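Local coordinates for protein toxin coregulated pilin (PDB 3HRV) that serves as the major subunit of the toxin-coregulated pilus, a type IV pilus essential for bacterial aggregation and colonization of the host small intestine, at residues L62-V67 / G83-I88; V129-F134 / A183-A188. One frame throughout, in Å; residues are numbered along the deposited sequence.

Interaction 1: residues L62-V67 / G83-I88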
loop_
_atom_site.group_PDB
_atom_site.type_symbol
_atom_site.label_atom_id
_atom_site.label_comp_id
_atom_site.label_asym_id
_atom_site.label_seq_id
_atom_site.Cartn_x
_atom_site.Cartn_y
_atom_site.Cartn_z
ATOM N N LEU A 62 -14.244 2.634 -2.425
ATOM C CA LEU A 62 -13.617 3.940 -2.263
ATOM C C LEU A 62 -12.764 4.248 -3.490
ATOM O O LEU A 62 -12.797 5.361 -4.018
ATOM C CB LEU A 62 -12.765 3.964 -0.989
ATOM C CG LEU A 62 -11.957 5.234 -0.698
ATOM C CD1 LEU A 62 -12.853 6.467 -0.765
ATOM C CD2 LEU A 62 -11.321 5.102 0.683
ATOM N N ALA A 63 -12.006 3.255 -3.947
ATOM C CA ALA A 63 -11.172 3.428 -5.125
ATOM C C ALA A 63 -12.052 3.785 -6.321
ATOM O O ALA A 63 -11.762 4.731 -7.055
ATOM C CB ALA A 63 -10.389 2.146 -5.405
ATOM N N ASN A 64 -13.132 3.036 -6.517
ATOM C CA ASN A 64 -14.028 3.323 -7.632
ATOM C C ASN A 64 -14.707 4.678 -7.462
ATOM O O ASN A 64 -15.068 5.320 -8.449
ATOM C CB ASN A 64 -15.075 2.216 -7.782
ATOM C CG ASN A 64 -14.478 0.923 -8.301
ATOM O OD1 ASN A 64 -13.600 0.936 -9.163
ATOM N ND2 ASN A 64 -14.961 -0.201 -7.790
ATOM N N GLY A 65 -14.869 5.111 -6.215
ATOM C CA GLY A 65 -15.488 6.398 -5.952
ATOM C C GLY A 65 -14.605 7.539 -6.419
ATOM O O GLY A 65 -15.099 8.553 -6.922
ATOM N N LEU A 66 -13.294 7.389 -6.251
ATOM C CA LEU A 66 -12.361 8.423 -6.687
ATOM C C LEU A 66 -12.495 8.578 -8.193
ATOM O O LEU A 66 -12.374 9.677 -8.726
ATOM C CB LEU A 66 -10.916 8.045 -6.341
ATOM C CG LEU A 66 -10.528 7.994 -4.860
ATOM C CD1 LEU A 66 -9.068 7.593 -4.740
ATOM C CD2 LEU A 66 -10.755 9.347 -4.214
ATOM N N VAL A 67 -12.736 7.467 -8.858
ATOM C CA VAL A 67 -12.851 7.527 -10.311
ATOM C C VAL A 67 -14.140 8.221 -10.732
ATOM O O VAL A 67 -14.117 9.138 -11.554
ATOM C CB VAL A 67 -12.827 6.114 -10.938
ATOM C CG1 VAL A 67 -13.072 6.200 -12.440
ATOM C CG2 VAL A 67 -11.490 5.452 -10.668
ATOM N N GLY A 83 -6.306 -6.314 -12.969
ATOM C CA GLY A 83 -7.315 -5.758 -13.848
ATOM C C GLY A 83 -8.506 -5.225 -13.073
ATOM O O GLY A 83 -9.468 -4.729 -13.658
ATOM N N THR A 84 -8.455 -5.344 -11.750
ATOM C CA THR A 84 -9.533 -4.845 -10.909
ATOM C C THR A 84 -9.008 -3.659 -10.111
ATOM O O THR A 84 -7.812 -3.370 -10.124
ATOM C CB THR A 84 -10.059 -5.924 -9.936
ATOM O OG1 THR A 84 -8.957 -6.573 -9.298
ATOM C CG2 THR A 84 -10.896 -6.956 -10.682
ATOM N N ALA A 85 -9.904 -2.974 -9.417
ATOM C CA ALA A 85 -9.518 -1.806 -8.643
ATOM C C ALA A 85 -8.622 -2.131 -7.458
ATOM O O ALA A 85 -8.773 -3.167 -6.813
ATOM C CB ALA A 85 -10.768 -1.081 -8.155
ATOM N N MET A 86 -7.666 -1.249 -7.190
ATOM C CA MET A 86 -6.813 -1.436 -6.034
ATOM C C MET A 86 -7.758 -1.043 -4.912
ATOM O O MET A 86 -8.812 -0.388 -5.143
ATOM C CB MET A 86 -5.620 -0.478 -6.063
ATOM C CG MET A 86 -4.685 -0.679 -7.245
ATOM S SD MET A 86 -3.273 0.447 -7.213
ATOM C CE MET A 86 -4.018 1.958 -7.829
ATOM N N GLY A 87 -7.524 -1.549 -3.712
ATOM C CA GLY A 87 -8.393 -1.178 -2.616
ATOM C C GLY A 87 -7.758 -0.033 -1.856
ATOM O O GLY A 87 -6.541 0.136 -1.894
ATOM N N ILE A 88 -8.578 0.776 -1.196
ATOM C CA ILE A 88 -8.058 1.873 -0.394
ATOM C C ILE A 88 -8.680 1.731 0.984
ATOM O O ILE A 88 -9.895 1.861 1.141
ATOM C CB ILE A 88 -8.422 3.256 -0.977
ATOM C CG1 ILE A 88 -7.885 3.377 -2.406
ATOM C CG2 ILE A 88 -7.821 4.361 -0.102
ATOM C CD1 ILE A 88 -8.293 4.659 -3.102
#
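Ile88 meets Leu62, Ala63 and Leu66, three residues on one side of a helix, and each part of its branched side chain has its own partner. CG1 lies beside the backbone N (chi1 -58°) and the chain runs on extended (chi2 175°), which carries CD1 across Ala63 to Leu66. There the methyls Ile88 CD1 and Leu66 CD1 come within 3.4 Å, tighter than usual for two carbons. The shorter branch serves Leu62, whose side chain crosses that of Ile88 at about a right angle and sets CD2 3.7 Å from Ile88 CG2. The same Leu62 CD2 also reaches the carbonyl, 3.6 Å from Ile88 O.

Ala63 sits where the chain comes in closest: its CB stands only 3.0 Å from Met86 O, and a single methyl suits so tight a fit. Met86 O and Ile88 O are both buried here without a polar partner. Three residues before Ile88, Ala85 sets its CB 3.6 Å from Asn64 OD1, at the more exposed border, where Asn64 can keep its amide near solvent and a glycerol molecule, probably left over from crystallisation.

The contact packs helix 56-68 against the start of strand 87-93, in the region linking the long N-terminal helix to the sheet. Helix 24-44 also packs here, with Val36 and Met40 against Ile88, while Met86 reaches Val36 and strand 100-108.

Interaction 2: residues V129-F134 / A183-A188; sequences VKEGAF and APFTVA
Antiparallel pairing of strands 126-131 and 185-191 joins Val129, Lys130 and Glu131 to Val187, Thr186 and Phe185. Lys130 and Thr186 form the hydrogen-bonded pair, Lys130 N to Thr186 O and Thr186 N to Lys130 O, both 2.9 Å. A third bond, Gly132 N to Pro184 O at 3.0 Å, is more bent (142° at the hydrogen); here the chain leaves the strand, and the positive phi of Gly132 (101°) suits glycine.

On the face of Lys130 and Thr186, the Phe134 ring takes Thr186 CG2 at its edge, 3.6 Å from CD1, and Lys130 CD over the centre of one face. Threonine suits this: chi1 -62° sets CG2 opposite its backbone N, toward the ring, while OG1 stays by Gly132 O, a weak and unsettled bond. Phe134 CZ meets Ala188 CB at 3.6 Å, close because alanine is small. On the other face, Glu131 runs alongside Phe185, its CG 3.8 Å from CE2 and its carboxylate nearly parallel to the ring, while OE1 bonds to Thr182 N.

Val129, Phe185 and Val187 turn that face toward Cys113 of helix 110-120, disulfide-bonded to Cys179. A last strand in mid-sheet, between 100-108 and 126-131, is typical of type IVb pilins.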
loop_
_atom_site.group_PDB
_atom_site.type_symbol
_atom_site.label_atom_id
_atom_site.label_comp_id
_atom_site.label_asym_id
_atom_site.label_seq_id
_atom_site.Cartn_x
_atom_site.Cartn_y
_atom_site.Cartn_z
ATOM N N VAL A 129 3.590 -5.765 3.790
ATOM C CA VAL A 129 3.525 -6.881 2.843
ATOM C C VAL A 129 2.819 -8.063 3.488
ATOM O O VAL A 129 3.261 -8.572 4.516
ATOM C CB VAL A 129 4.938 -7.319 2.405
ATOM C CG1 VAL A 129 4.844 -8.474 1.417
ATOM C CG2 VAL A 129 5.674 -6.140 1.782
ATOM N N LYS A 130 1.735 -8.513 2.870
ATOM C CA LYS A 130 0.950 -9.609 3.422
ATOM C C LYS A 130 0.708 -10.740 2.433
ATOM O O LYS A 130 0.697 -10.526 1.225
ATOM C CB LYS A 130 -0.396 -9.049 3.894
ATOM C CG LYS A 130 -1.335 -10.047 4.536
ATOM C CD LYS A 130 -2.664 -9.388 4.872
ATOM C CE LYS A 130 -3.601 -10.356 5.567
ATOM N NZ LYS A 130 -3.024 -10.837 6.853
ATOM N N GLU A 131 0.515 -11.942 2.970
ATOM C CA GLU A 131 0.145 -13.097 2.161
ATOM C C GLU A 131 -1.370 -13.253 2.091
ATOM O O GLU A 131 -2.006 -13.665 3.062
ATOM C CB GLU A 131 0.772 -14.370 2.737
ATOM C CG GLU A 131 2.251 -14.529 2.428
ATOM C CD GLU A 131 2.980 -15.353 3.468
ATOM O OE1 GLU A 131 3.595 -16.376 3.097
ATOM O OE2 GLU A 131 2.937 -14.981 4.660
ATOM N N GLY A 132 -1.867 -12.869 0.899
ATOM C CA GLY A 132 -3.311 -12.827 0.792
ATOM C C GLY A 132 -3.753 -11.386 0.938
ATOM O O GLY A 132 -2.937 -10.507 1.226
ATOM N N ALA A 133 -5.043 -11.135 0.758
ATOM C CA ALA A 133 -5.564 -9.779 0.847
ATOM C C ALA A 133 -5.845 -9.307 2.270
ATOM O O ALA A 133 -5.964 -10.108 3.196
ATOM C CB ALA A 133 -6.834 -9.666 0.013
ATOM N N PHE A 134 -5.927 -7.991 2.435
ATOM C CA PHE A 134 -6.245 -7.409 3.730
ATOM C C PHE A 134 -7.766 -7.464 3.785
ATOM O O PHE A 134 -8.447 -6.854 2.957
ATOM C CB PHE A 134 -5.759 -5.958 3.816
ATOM C CG PHE A 134 -4.261 -5.821 3.849
ATOM C CD1 PHE A 134 -3.517 -5.822 2.672
ATOM C CD2 PHE A 134 -3.590 -5.720 5.065
ATOM C CE1 PHE A 134 -2.125 -5.725 2.706
ATOM C CE2 PHE A 134 -2.204 -5.624 5.111
ATOM C CZ PHE A 134 -1.468 -5.626 3.928
ATOM N N ALA A 183 2.823 -16.826 -2.460
ATOM C CA ALA A 183 2.053 -15.897 -3.279
ATOM C C ALA A 183 0.606 -16.387 -3.267
ATOM O O ALA A 183 0.347 -17.550 -2.953
ATOM C CB ALA A 183 2.592 -15.885 -4.700
ATOM N N PRO A 184 -0.358 -15.513 -3.607
ATOM C CA PRO A 184 -0.178 -14.116 -4.003
ATOM C C PRO A 184 0.038 -13.186 -2.819
ATOM O O PRO A 184 -0.448 -13.435 -1.712
ATOM C CB PRO A 184 -1.479 -13.802 -4.727
ATOM C CG PRO A 184 -2.473 -14.545 -3.895
ATOM C CD PRO A 184 -1.783 -15.885 -3.675
ATOM N N PHE A 185 0.770 -12.110 -3.064
ATOM C CA PHE A 185 1.029 -11.132 -2.028
ATOM C C PHE A 185 0.212 -9.883 -2.282
ATOM O O PHE A 185 -0.127 -9.568 -3.423
ATOM C CB PHE A 185 2.501 -10.727 -2.006
ATOM C CG PHE A 185 3.439 -11.856 -1.729
ATOM C CD1 PHE A 185 3.866 -12.692 -2.756
ATOM C CD2 PHE A 185 3.884 -12.098 -0.435
ATOM C CE1 PHE A 185 4.727 -13.755 -2.497
ATOM C CE2 PHE A 185 4.744 -13.157 -0.164
ATOM C CZ PHE A 185 5.165 -13.987 -1.196
ATOM N N THR A 186 -0.113 -9.185 -1.204
ATOM C CA THR A 186 -0.830 -7.927 -1.301
ATOM C C THR A 186 0.038 -6.949 -0.538
ATOM O O THR A 186 0.420 -7.208 0.600
ATOM C CB THR A 186 -2.215 -7.967 -0.630
ATOM O OG1 THR A 186 -3.045 -8.936 -1.281
ATOM C CG2 THR A 186 -2.883 -6.598 -0.739
ATOM N N VAL A 187 0.372 -5.835 -1.172
ATOM C CA VAL A 187 1.186 -4.834 -0.510
ATOM C C VAL A 187 0.329 -3.613 -0.236
ATOM O O VAL A 187 -0.377 -3.119 -1.117
ATOM C CB VAL A 187 2.395 -4.417 -1.368
ATOM C CG1 VAL A 187 3.228 -3.384 -0.619
ATOM C CG2 VAL A 187 3.241 -5.638 -1.701
ATOM N N ALA A 188 0.372 -3.146 1.004
ATOM C CA ALA A 188 -0.384 -1.972 1.401
ATOM C C ALA A 188 0.584 -0.802 1.476
ATOM O O ALA A 188 1.526 -0.819 2.270
ATOM C CB ALA A 188 -1.035 -2.204 2.758
#

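Interactions 1 and 2 both reach the same sheet, the first at its edge and the second in its interior; their centres lie about 17 Å apart and their nearest atoms about 7 Å apart, without touching. Along the chain they come in series. Interaction 1 fastens a helix to an edge strand, 87-93, largely through apolar side chains; interaction 2 pairs two inner strands through backbone hydrogen bonds. Strand 100-108 lies between them, flanked by 87-93 and 185-191: Met86 and Thr186 both pack against it, and Thr104 bonds to Gly87 while touching Thr186 and Phe134. The helical coverings also differ, helix 24-44 reaching interaction 1 and helix 110-120 interaction 2. The glycerol lies beside interaction 1.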